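PDB 3R4R: hypothetical fimbrial assembly protein from Parabacteroides distasonis, which is a putative subunit of the fimbrium tip, part of the cell-surface filaments that mediate adhesion and biofilm formation. Local coordinates for residues V103-N108 / L142-K147. Numbering follows the deposited sequence.
Sequences VANANN and LVKIGK. With EDO (1,2-ethanediol), chain I.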
ATOM      1  N   VAL A 103      -7.706  -5.781  -4.313  1.00 30.87           N
ATOM      2  CA  VAL A 103      -7.009  -4.524  -4.610  1.00 29.75           C
ATOM      3  C   VAL A 103      -7.922  -3.408  -4.099  1.00 35.36           C
ATOM      4  O   VAL A 103      -9.019  -3.232  -4.630  1.00 36.21           O
ATOM      5  CB  VAL A 103      -6.565  -4.304  -6.077  1.00 32.96           C
ATOM      6  CG1 VAL A 103      -5.804  -2.974  -6.225  1.00 31.10           C
ATOM      7  CG2 VAL A 103      -5.720  -5.465  -6.580  1.00 33.25           C
ATOM      8  N   ALA A 104      -7.509  -2.705  -3.033  1.00 30.72           N
ATOM      9  CA  ALA A 104      -8.331  -1.661  -2.430  1.00 29.86           C
ATOM     10  C   ALA A 104      -7.915  -0.263  -2.895  1.00 34.61           C
ATOM     11  O   ALA A 104      -6.729   0.004  -3.044  1.00 33.24           O
ATOM     12  CB  ALA A 104      -8.242  -1.745  -0.916  1.00 30.21           C
ATOM     13  N   ASN A 105      -8.923   0.614  -3.115  1.00 33.02           N
ATOM     14  CA  ASN A 105      -8.887   2.057  -3.444  1.00 32.31           C
ATOM     15  C   ASN A 105      -8.228   2.368  -4.784  1.00 34.60           C
ATOM     16  O   ASN A 105      -7.706   3.477  -4.954  1.00 32.71           O
ATOM     17  CB  ASN A 105      -8.149   2.850  -2.353  1.00 32.86           C
ATOM     18  CG  ASN A 105      -8.840   2.855  -1.020  1.00 26.13           C
ATOM     19  OD1 ASN A 105     -10.066   2.834  -0.908  1.00 32.88           O
ATOM     20  ND2 ASN A 105      -8.078   3.034   0.001  1.00 23.89           N
ATOM     21  N   ALA A 106      -8.384   1.470  -5.785  1.00 34.34           N
ATOM     22  CA  ALA A 106      -7.817   1.644  -7.146  1.00 32.25           C
ATOM     23  C   ALA A 106      -8.918   1.627  -8.233  1.00 37.44           C
ATOM     24  O   ALA A 106      -8.621   1.863  -9.402  1.00 37.49           O
ATOM     25  CB  ALA A 106      -6.801   0.558  -7.420  1.00 32.39           C
ATOM     26  N   ASN A 107     -10.187   1.407  -7.847  1.00 35.14           N
ATOM     27  CA  ASN A 107     -11.316   1.408  -8.785  1.00 36.40           C
ATOM     28  C   ASN A 107     -11.549   2.783  -9.404  1.00 42.48           C
ATOM     29  O   ASN A 107     -11.110   3.793  -8.872  1.00 42.15           O
ATOM     30  CB  ASN A 107     -12.651   0.957  -8.100  1.00 33.00           C
ATOM     31  CG  ASN A 107     -12.738  -0.442  -7.546  1.00 46.40           C
ATOM     32  OD1 ASN A 107     -11.818  -1.250  -7.656  1.00 45.51           O
ATOM     33  ND2 ASN A 107     -13.870  -0.755  -6.921  1.00 32.69           N
ATOM     34  N   ASN A 108     -12.243   2.791 -10.545  1.00 40.68           N
ATOM     35  CA  ASN A 108     -12.740   3.965 -11.238  1.00 40.28           C
ATOM     36  C   ASN A 108     -14.148   4.237 -10.674  1.00 43.54           C
ATOM     37  O   ASN A 108     -14.578   3.521  -9.767  1.00 43.25           O
ATOM     38  CB  ASN A 108     -12.713   3.741 -12.770  1.00 36.28           C
ATOM     39  CG  ASN A 108     -11.382   3.459 -13.416  1.00 47.91           C
ATOM     40  OD1 ASN A 108     -11.293   2.631 -14.332  1.00 48.65           O
ATOM     41  ND2 ASN A 108     -10.330   4.143 -13.013  1.00 36.28           N
ATOM     42  N   LEU A 142      -5.560   5.473  -0.141  1.00 33.73           N
ATOM     43  CA  LEU A 142      -4.274   4.781  -0.312  1.00 31.65           C
ATOM     44  C   LEU A 142      -4.532   3.330  -0.727  1.00 37.57           C
ATOM     45  O   LEU A 142      -5.388   2.669  -0.137  1.00 41.47           O
ATOM     46  CB  LEU A 142      -3.411   4.841   0.960  1.00 30.00           C
ATOM     47  CG  LEU A 142      -2.867   6.221   1.375  1.00 31.86           C
ATOM     48  CD1 LEU A 142      -2.283   6.178   2.795  1.00 30.38           C
ATOM     49  CD2 LEU A 142      -1.921   6.820   0.323  1.00 30.41           C
ATOM     50  N   VAL A 143      -3.810   2.841  -1.737  1.00 29.45           N
ATOM     51  CA  VAL A 143      -4.039   1.516  -2.280  1.00 28.32           C
ATOM     52  C   VAL A 143      -3.426   0.471  -1.336  1.00 34.35           C
ATOM     53  O   VAL A 143      -2.279   0.613  -0.879  1.00 34.08           O
ATOM     54  CB  VAL A 143      -3.491   1.374  -3.743  1.00 30.00           C
ATOM     55  CG1 VAL A 143      -3.601  -0.057  -4.258  1.00 29.39           C
ATOM     56  CG2 VAL A 143      -4.211   2.333  -4.693  1.00 28.51           C
ATOM     57  N   LYS A 144      -4.229  -0.590  -1.069  1.00 29.34           N
ATOM     58  CA  LYS A 144      -3.869  -1.763  -0.265  1.00 28.54           C
ATOM     59  C   LYS A 144      -4.111  -3.022  -1.092  1.00 32.83           C
ATOM     60  O   LYS A 144      -5.007  -3.033  -1.937  1.00 30.49           O
ATOM     61  CB  LYS A 144      -4.635  -1.822   1.069  1.00 31.76           C
ATOM     62  CG  LYS A 144      -4.487  -0.608   1.989  1.00 37.88           C
ATOM     63  CD  LYS A 144      -5.838   0.086   2.146  1.00 44.48           C
ATOM     64  CE  LYS A 144      -5.833   1.254   3.122  1.00 40.95           C
ATOM     65  NZ  LYS A 144      -5.043   2.422   2.634  1.00 30.53           N
ATOM     66  N   ILE A 145      -3.288  -4.062  -0.905  1.00 31.41           N
ATOM     67  CA  ILE A 145      -3.447  -5.304  -1.676  1.00 32.54           C
ATOM     68  C   ILE A 145      -3.228  -6.522  -0.733  1.00 38.72           C
ATOM     69  O   ILE A 145      -2.450  -6.450   0.202  1.00 38.56           O
ATOM     70  CB  ILE A 145      -2.500  -5.372  -2.936  1.00 35.00           C
ATOM     71  CG1 ILE A 145      -0.993  -5.355  -2.537  1.00 35.53           C
ATOM     72  CG2 ILE A 145      -2.813  -4.269  -3.981  1.00 32.67           C
ATOM     73  CD1 ILE A 145      -0.048  -5.671  -3.685  1.00 30.69           C
ATOM     74  N   GLY A 146      -3.928  -7.616  -1.005  1.00 37.19           N
ATOM     75  CA  GLY A 146      -3.817  -8.845  -0.228  1.00 39.09           C
ATOM     76  C   GLY A 146      -4.238 -10.073  -1.005  1.00 42.16           C
ATOM     77  O   GLY A 146      -4.998  -9.958  -1.961  1.00 40.43           O
ATOM     78  N   LYS A 147      -3.759 -11.262  -0.592  1.00 43.07           N
ATOM     79  CA  LYS A 147      -4.118 -12.541  -1.234  1.00 45.70           C
ATOM     80  C   LYS A 147      -4.251 -13.669  -0.187  1.00 52.68           C
ATOM     81  O   LYS A 147      -3.415 -13.781   0.713  1.00 52.67           O
ATOM     82  CB  LYS A 147      -3.092 -12.943  -2.312  1.00 47.98           C
ATOM     83  CG  LYS A 147      -3.604 -14.006  -3.289  1.00 55.56           C
ATOM     84  CD  LYS A 147      -2.597 -14.400  -4.392  1.00 65.53           C
ATOM     85  CE  LYS A 147      -1.473 -15.347  -3.995  1.00 88.28           C
ATOM     86  NZ  LYS A 147      -0.571 -14.813  -2.935  1.00106.03           N
TER
HETATM   87  C1  EDO I 326       2.612 -15.185  -4.283  1.00 77.22           C
HETATM   88  O1  EDO I 326       1.669 -14.122  -4.441  1.00 78.12           O
HETATM   89  C2  EDO I 326       2.098 -16.438  -4.988  1.00 75.41           C
HETATM   90  O2  EDO I 326       3.043 -17.502  -4.807  1.00 77.23           O
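Val103 CG1 rests against two branched side chains of segment 142-147, Ile145 on the strand and Val143 in the loop just before it. Val103 CG1 lies 4.0 Å from Ile145 CG2. Val103 CG1 is 4.2 Å from Val143 CG1. Val103 and Ile145 run side by side and point the same way, as a non-hydrogen-bonded antiparallel pair. Val143 meets Val103 at a slant. Its CG1 is anti to the backbone N (chi1 174°), which lays the other methyl against the turn after Ala104. There Val143 CG2 packs 4.2 Å from Ala106 CB. Phe114 touches both Val103 and Ala106, and Leu168 lies against Val143 and Ile145.

The small bump on the other face is Ala104 CB, 4.1 Å from Lys144 CB. These residues form a hydrogen-bonded pair, with Ala104 N to Lys144 O at 2.8 Å and nearly straight. The return bond, Lys144 N to Ala104 O at 3.2 Å, is longer and less straight. Past this pair strand 96-104 ends, and Asn105 turns its amide back to segment 142-147. Asn105 ND2 donates to Leu142 O at 2.7 Å from above the carbonyl plane. Lys144 bends its chain so that Lys144 NZ grips Leu142 O from the opposite face, at 2.8 Å. Gln167 OE1 and Glu41 O also accept from Lys144 NZ. Asn105 OD1 accepts from Gln45 N, and ND2 also reaches Thr43 O. With an alanine at Asn105, Leu142 O would probably lose one of these two donors, and Gln45 N and Thr43 O their side-chain partner. The arrangement is the end of the antiparallel pair 96-104 with 144-152, where the chain leaves the sheet, in a transthyretin-like beta fold of the FimA/Mfa1 family.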